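Local coordinates for periplasmic protein TorT (Vibrio parahaemolyticus, PDB 3O1I), which probably senses trimethylamine N-oxide in the periplasm as a binding-protein partner of the sensor kinase TorS, at residues D[51-56]-D[75-80]; D[140-145]-D[187-192]. All coordinates share one frame; numbering follows the deposited sequence.

Contact 1: residues D[51-56]-D[75-80]; sequences RQEQQL and HAYEHN
Q52, E53 and L56, on one side of helix 49-62, receive the ring of Y77 from the loop that follows strand 66-69. In this parallel alpha/beta lobe of a periplasmic binding protein fold, the helix is the crossover between strands 37-42 and 66-69. Y77 supplies more of the buried surface than any other residue, and tyrosine suits the place because it combines an apolar ring for L56 with a hydroxyl for Q52. That hydroxyl donates to the amide oxygen of Q52, with Y77 OH 2.5 Å from Q52 OE1. It comes in from the side of the C=O, tilted out of the carbonyl plane. The amide is turned 60° from the ring plane. Q52 reaches this point with CG anti to the backbone N (chi1 -168°) and the chain beyond it extended, a length that suits glutamine to the span. L56 meets the ring differently: its CD2 methyl lies over one face in a CH-pi contact, 3.7 Å from the Y77 ring centroid and 22° off the normal, nearest to CE1. A76 CB lies over the opposite face, toward the rim, so the ring is sandwiched between two aliphatic groups. The side chain of E53 touches the ring through its methylene CG, 4.0 Å from Y77 CE2 and oblique to the ring. The other half of the Q52 amide faces the sheet, where NE2 bonds to G70 O and weakly to Y12 O, while OE1 also takes a weak bond from V72 N. A buried amide can give and accept at once, so Q52 serves the tyrosine hydroxyl together with backbone groups at the end of strand 7-12 and in the loop after strand 66-69, two of these bonds being weak, while apolar L56 covers the hydrocarbon part of the ring.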
loop_
_atom_site.group_PDB
_atom_site.type_symbol
_atom_site.label_atom_id
_atom_site.label_comp_id
_atom_site.label_asym_id
_atom_site.label_seq_id
_atom_site.Cartn_x
_atom_site.Cartn_y
_atom_site.Cartn_z
ATOM N N ARG D 51 -22.602 2.743 0.865
ATOM C CA ARG D 51 -22.254 3.675 1.923
ATOM C C ARG D 51 -23.166 4.899 1.990
ATOM O O ARG D 51 -23.351 5.484 3.060
ATOM C CB ARG D 51 -20.796 4.117 1.777
ATOM C CG ARG D 51 -20.313 4.996 2.918
ATOM C CD ARG D 51 -18.831 4.819 3.117
ATOM N NE ARG D 51 -18.513 3.423 3.396
ATOM C CZ ARG D 51 -17.299 2.896 3.273
ATOM N NH1 ARG D 51 -16.287 3.660 2.870
ATOM N NH2 ARG D 51 -17.092 1.607 3.544
ATOM N N GLN D 52 -23.741 5.289 0.857
ATOM C CA GLN D 52 -24.627 6.454 0.845
ATOM C C GLN D 52 -26.005 6.058 1.381
ATOM O O GLN D 52 -26.627 6.828 2.115
ATOM C CB GLN D 52 -24.740 7.051 -0.572
ATOM C CG GLN D 52 -25.410 8.433 -0.596
ATOM C CD GLN D 52 -25.479 9.067 -1.981
ATOM O OE1 GLN D 52 -25.954 8.451 -2.937
ATOM N NE2 GLN D 52 -25.017 10.313 -2.088
ATOM N N GLU D 53 -26.468 4.859 1.019
ATOM C CA GLU D 53 -27.753 4.342 1.496
ATOM C C GLU D 53 -27.737 4.374 3.011
ATOM O O GLU D 53 -28.714 4.756 3.643
ATOM C CB GLU D 53 -27.966 2.902 1.037
ATOM C CG GLU D 53 -28.120 2.738 -0.450
ATOM C CD GLU D 53 -28.295 1.291 -0.847
ATOM O OE1 GLU D 53 -27.431 0.473 -0.473
ATOM O OE2 GLU D 53 -29.290 0.971 -1.532
ATOM N N GLN D 54 -26.611 3.969 3.586
ATOM C CA GLN D 54 -26.456 3.959 5.033
ATOM C C GLN D 54 -26.351 5.385 5.596
ATOM O O GLN D 54 -26.991 5.708 6.593
ATOM C CB GLN D 54 -25.221 3.128 5.428
ATOM C CG GLN D 54 -25.154 1.718 4.797
ATOM C CD GLN D 54 -26.360 0.829 5.121
ATOM O OE1 GLN D 54 -26.630 0.523 6.283
ATOM N NE2 GLN D 54 -27.084 0.409 4.082
ATOM N N GLN D 55 -25.553 6.238 4.960
ATOM C CA GLN D 55 -25.401 7.622 5.417
ATOM C C GLN D 55 -26.740 8.325 5.272
ATOM O O GLN D 55 -27.060 9.267 6.001
ATOM C CB GLN D 55 -24.347 8.361 4.585
ATOM C CG GLN D 55 -22.924 7.839 4.753
ATOM C CD GLN D 55 -21.882 8.794 4.197
ATOM O OE1 GLN D 55 -21.872 9.082 3.001
ATOM N NE2 GLN D 55 -20.997 9.291 5.067
ATOM N N LEU D 56 -27.516 7.843 4.310
ATOM C CA LEU D 56 -28.845 8.367 4.021
ATOM C C LEU D 56 -29.740 7.958 5.188
ATOM O O LEU D 56 -30.562 8.740 5.671
ATOM C CB LEU D 56 -29.347 7.749 2.717
ATOM C CG LEU D 56 -30.380 8.491 1.880
ATOM C CD1 LEU D 56 -29.981 9.954 1.718
ATOM C CD2 LEU D 56 -30.490 7.793 0.529
ATOM N N HIS D 75 -30.693 6.657 -10.895
ATOM C CA HIS D 75 -31.616 5.563 -10.640
ATOM C C HIS D 75 -31.334 4.737 -9.374
ATOM O O HIS D 75 -31.731 3.572 -9.284
ATOM C CB HIS D 75 -31.636 4.639 -11.855
ATOM C CG HIS D 75 -31.864 5.354 -13.155
ATOM N ND1 HIS D 75 -32.936 6.195 -13.368
ATOM C CD2 HIS D 75 -31.155 5.352 -14.309
ATOM C CE1 HIS D 75 -32.876 6.681 -14.596
ATOM N NE2 HIS D 75 -31.805 6.185 -15.188
ATOM N N ALA D 76 -30.676 5.347 -8.391
ATOM C CA ALA D 76 -30.332 4.662 -7.146
ATOM C C ALA D 76 -31.485 4.552 -6.150
ATOM O O ALA D 76 -31.700 3.496 -5.558
ATOM C CB ALA D 76 -29.157 5.361 -6.486
ATOM N N TYR D 77 -32.219 5.644 -5.964
ATOM C CA TYR D 77 -33.335 5.674 -5.024
ATOM C C TYR D 77 -34.629 5.935 -5.775
ATOM O O TYR D 77 -35.576 6.518 -5.231
ATOM C CB TYR D 77 -33.095 6.781 -4.008
ATOM C CG TYR D 77 -31.676 6.799 -3.522
ATOM C CD1 TYR D 77 -31.014 7.998 -3.298
ATOM C CD2 TYR D 77 -30.989 5.610 -3.286
ATOM C CE1 TYR D 77 -29.695 8.016 -2.848
ATOM C CE2 TYR D 77 -29.674 5.614 -2.836
ATOM C CZ TYR D 77 -29.032 6.819 -2.618
ATOM O OH TYR D 77 -27.735 6.827 -2.159
ATOM N N GLU D 78 -34.656 5.491 -7.031
ATOM C CA GLU D 78 -35.803 5.668 -7.917
ATOM C C GLU D 78 -37.078 5.040 -7.358
ATOM O O GLU D 78 -38.165 5.608 -7.469
ATOM C CB GLU D 78 -35.492 5.064 -9.291
ATOM C CG GLU D 78 -36.490 5.423 -10.380
ATOM C CD GLU D 78 -36.213 4.702 -11.689
ATOM O OE1 GLU D 78 -35.206 3.965 -11.771
ATOM O OE2 GLU D 78 -37.004 4.873 -12.639
ATOM N N HIS D 79 -36.930 3.870 -6.749
ATOM C CA HIS D 79 -38.063 3.154 -6.187
ATOM C C HIS D 79 -37.823 2.829 -4.720
ATOM O O HIS D 79 -38.443 1.907 -4.196
ATOM C CB HIS D 79 -38.270 1.841 -6.948
ATOM C CG HIS D 79 -38.316 2.001 -8.434
ATOM N ND1 HIS D 79 -39.318 2.694 -9.077
ATOM C CD2 HIS D 79 -37.489 1.551 -9.404
ATOM C CE1 HIS D 79 -39.108 2.661 -10.380
ATOM N NE2 HIS D 79 -38.004 1.974 -10.606
ATOM N N ASN D 80 -36.944 3.568 -4.047
ATOM C CA ASN D 80 -36.651 3.238 -2.654
ATOM C C ASN D 80 -36.358 4.379 -1.698
ATOM O O ASN D 80 -36.322 4.164 -0.497
ATOM C CB ASN D 80 -35.463 2.275 -2.602
ATOM C CG ASN D 80 -35.563 1.171 -3.632
ATOM O OD1 ASN D 80 -36.385 0.262 -3.510
ATOM N ND2 ASN D 80 -34.736 1.255 -4.671
#

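Contact 2: residues D[140-145]-D[187-192]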
loop_
_atom_site.group_PDB
_atom_site.type_symbol
_atom_site.label_atom_id
_atom_site.label_comp_id
_atom_site.label_asym_id
_atom_site.label_seq_id
_atom_site.Cartn_x
_atom_site.Cartn_y
_atom_site.Cartn_z
ATOM N N ALA D 140 -9.613 17.762 -30.471
ATOM C CA ALA D 140 -9.605 16.481 -29.763
ATOM C C ALA D 140 -10.500 16.505 -28.530
ATOM O O ALA D 140 -10.336 17.361 -27.670
ATOM C CB ALA D 140 -8.181 16.126 -29.355
ATOM N N LEU D 141 -11.419 15.545 -28.435
ATOM C CA LEU D 141 -12.356 15.465 -27.311
ATOM C C LEU D 141 -11.968 14.534 -26.167
ATOM O O LEU D 141 -11.943 13.331 -26.339
ATOM C CB LEU D 141 -13.749 15.057 -27.816
ATOM C CG LEU D 141 -14.674 16.162 -28.344
ATOM C CD1 LEU D 141 -15.896 15.552 -29.031
ATOM C CD2 LEU D 141 -15.096 17.042 -27.180
ATOM N N LEU D 142 -11.681 15.097 -24.998
ATOM C CA LEU D 142 -11.332 14.296 -23.826
ATOM C C LEU D 142 -12.289 14.656 -22.691
ATOM O O LEU D 142 -11.898 15.235 -21.678
ATOM C CB LEU D 142 -9.888 14.556 -23.391
ATOM C CG LEU D 142 -8.792 14.344 -24.442
ATOM C CD1 LEU D 142 -7.442 14.502 -23.764
ATOM C CD2 LEU D 142 -8.912 12.974 -25.085
ATOM N N LEU D 143 -13.549 14.287 -22.875
ATOM C CA LEU D 143 -14.609 14.582 -21.926
ATOM C C LEU D 143 -14.556 13.824 -20.610
ATOM O O LEU D 143 -14.519 14.434 -19.545
ATOM C CB LEU D 143 -15.955 14.358 -22.610
ATOM C CG LEU D 143 -16.071 15.206 -23.881
ATOM C CD1 LEU D 143 -17.386 14.915 -24.599
ATOM C CD2 LEU D 143 -15.944 16.681 -23.504
ATOM N N GLY D 144 -14.561 12.498 -20.677
ATOM C CA GLY D 144 -14.511 11.716 -19.455
ATOM C C GLY D 144 -14.972 10.291 -19.667
ATOM O O GLY D 144 -14.809 9.749 -20.762
ATOM N N PRO D 145 -15.562 9.655 -18.641
ATOM C CA PRO D 145 -16.045 8.273 -18.730
ATOM C C PRO D 145 -17.109 7.998 -19.808
ATOM O O PRO D 145 -16.939 8.361 -20.971
ATOM C CB PRO D 145 -16.532 7.992 -17.304
ATOM C CG PRO D 145 -16.894 9.348 -16.790
ATOM C CD PRO D 145 -15.780 10.203 -17.292
ATOM N N GLN D 187 -1.460 12.703 -23.632
ATOM C CA GLN D 187 -0.184 12.342 -24.249
ATOM C C GLN D 187 -0.430 11.715 -25.601
ATOM O O GLN D 187 0.208 12.088 -26.585
ATOM C CB GLN D 187 0.600 11.367 -23.366
ATOM C CG GLN D 187 0.808 11.841 -21.935
ATOM C CD GLN D 187 1.521 10.804 -21.074
ATOM O OE1 GLN D 187 1.328 9.589 -21.250
ATOM N NE2 GLN D 187 2.338 11.277 -20.125
ATOM N N ARG D 188 -1.356 10.765 -25.653
ATOM C CA ARG D 188 -1.677 10.117 -26.914
ATOM C C ARG D 188 -2.087 11.197 -27.903
ATOM O O ARG D 188 -1.740 11.137 -29.078
ATOM C CB ARG D 188 -2.825 9.119 -26.733
ATOM C CG ARG D 188 -3.077 8.244 -27.965
ATOM C CD ARG D 188 -4.359 7.416 -27.855
ATOM N NE ARG D 188 -4.490 6.726 -26.571
ATOM C CZ ARG D 188 -5.455 5.855 -26.277
ATOM N NH1 ARG D 188 -6.385 5.552 -27.175
ATOM N NH2 ARG D 188 -5.496 5.296 -25.076
ATOM N N VAL D 189 -2.823 12.190 -27.416
ATOM C CA VAL D 189 -3.283 13.290 -28.255
ATOM C C VAL D 189 -2.118 14.087 -28.827
ATOM O O VAL D 189 -2.029 14.292 -30.042
ATOM C CB VAL D 189 -4.212 14.237 -27.464
ATOM C CG1 VAL D 189 -4.477 15.527 -28.252
ATOM C CG2 VAL D 189 -5.517 13.514 -27.164
ATOM N N ILE D 190 -1.221 14.527 -27.952
ATOM C CA ILE D 190 -0.061 15.300 -28.375
ATOM C C ILE D 190 0.729 14.548 -29.448
ATOM O O ILE D 190 1.286 15.158 -30.362
ATOM C CB ILE D 190 0.856 15.608 -27.176
ATOM C CG1 ILE D 190 0.071 16.369 -26.107
ATOM C CG2 ILE D 190 2.018 16.465 -27.623
ATOM C CD1 ILE D 190 0.856 16.635 -24.835
ATOM N N ASP D 191 0.756 13.222 -29.345
ATOM C CA ASP D 191 1.471 12.387 -30.306
ATOM C C ASP D 191 0.825 12.300 -31.685
ATOM O O ASP D 191 1.520 12.111 -32.683
ATOM C CB ASP D 191 1.651 10.976 -29.746
ATOM C CG ASP D 191 2.676 10.921 -28.637
ATOM O OD1 ASP D 191 3.850 11.253 -28.900
ATOM O OD2 ASP D 191 2.312 10.551 -27.503
ATOM N N MET D 192 -0.497 12.422 -31.748
ATOM C CA MET D 192 -1.190 12.362 -33.029
ATOM C C MET D 192 -0.544 13.355 -33.979
ATOM O O MET D 192 0.113 12.956 -34.935
ATOM C CB MET D 192 -2.667 12.715 -32.876
ATOM C CG MET D 192 -3.507 11.698 -32.138
ATOM S SD MET D 192 -5.217 12.246 -32.157
ATOM C CE MET D 192 -5.282 13.158 -30.675
#
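A140 turns its CB toward helix 179-192 and meets V189, with A140 CB 3.9 Å from V189 CG1. A single methyl suits this place, because the CA atoms of A140 and V189 are the closest such pair across the segments, 7.2 Å apart. The same methyl lies 4.4 Å from M192 CE, a lighter touch by a long, flexible side chain at the margin of the interface. L141 follows the alternation of a strand: it points away from the helix and packs on V199 of the neighbouring strand. L142 turns back to the helix, and both of its methyls come within reach of the second branch of V189, with L142 CD2 4.0 Å from V189 CG2. The L142 and V189 side chains lie alongside each other, pointing opposite ways. V189 can serve both strand residues because its chi1 of 169° sets CG1 anti to the backbone N, facing A140, and leaves CG2 for L142. Leucine gives more reach than alanine here, and L142 also packs on V186 and Q182, one and two turns before V189 in the helix. No hydrogen bond crosses between the segments; the contact is wholly apolar. The axes of strand 140-142 and helix 187-192 run 175° apart, virtually antiparallel, at 10.2 Å. This is the packing of a beta-alpha-beta crossover: helix 179-192 joins strands 167-172 and 197-200 and lies over strand 137-142, which runs between them in the parallel sheet.

From the N terminus, the chain passes strands 7-12 and 37-42 before helix 49-62; contact 1 then closes a short loop, with strand 66-69 between its segments. Contact 2 opens much later and closes a longer one, taking in helix 152-163, strand 167-172 and the start of helix 179-192. The loops are in series, neither nested nor crossed. Each belongs to a different parallel sheet, and their centres lie 34 Å apart, with about 15 Å between nearest atoms. Both helices are crossovers passing over a strand that comes earlier in the chain, but contact 1 ties its helix to a loop beyond the sheet, contact 2 to that middle strand.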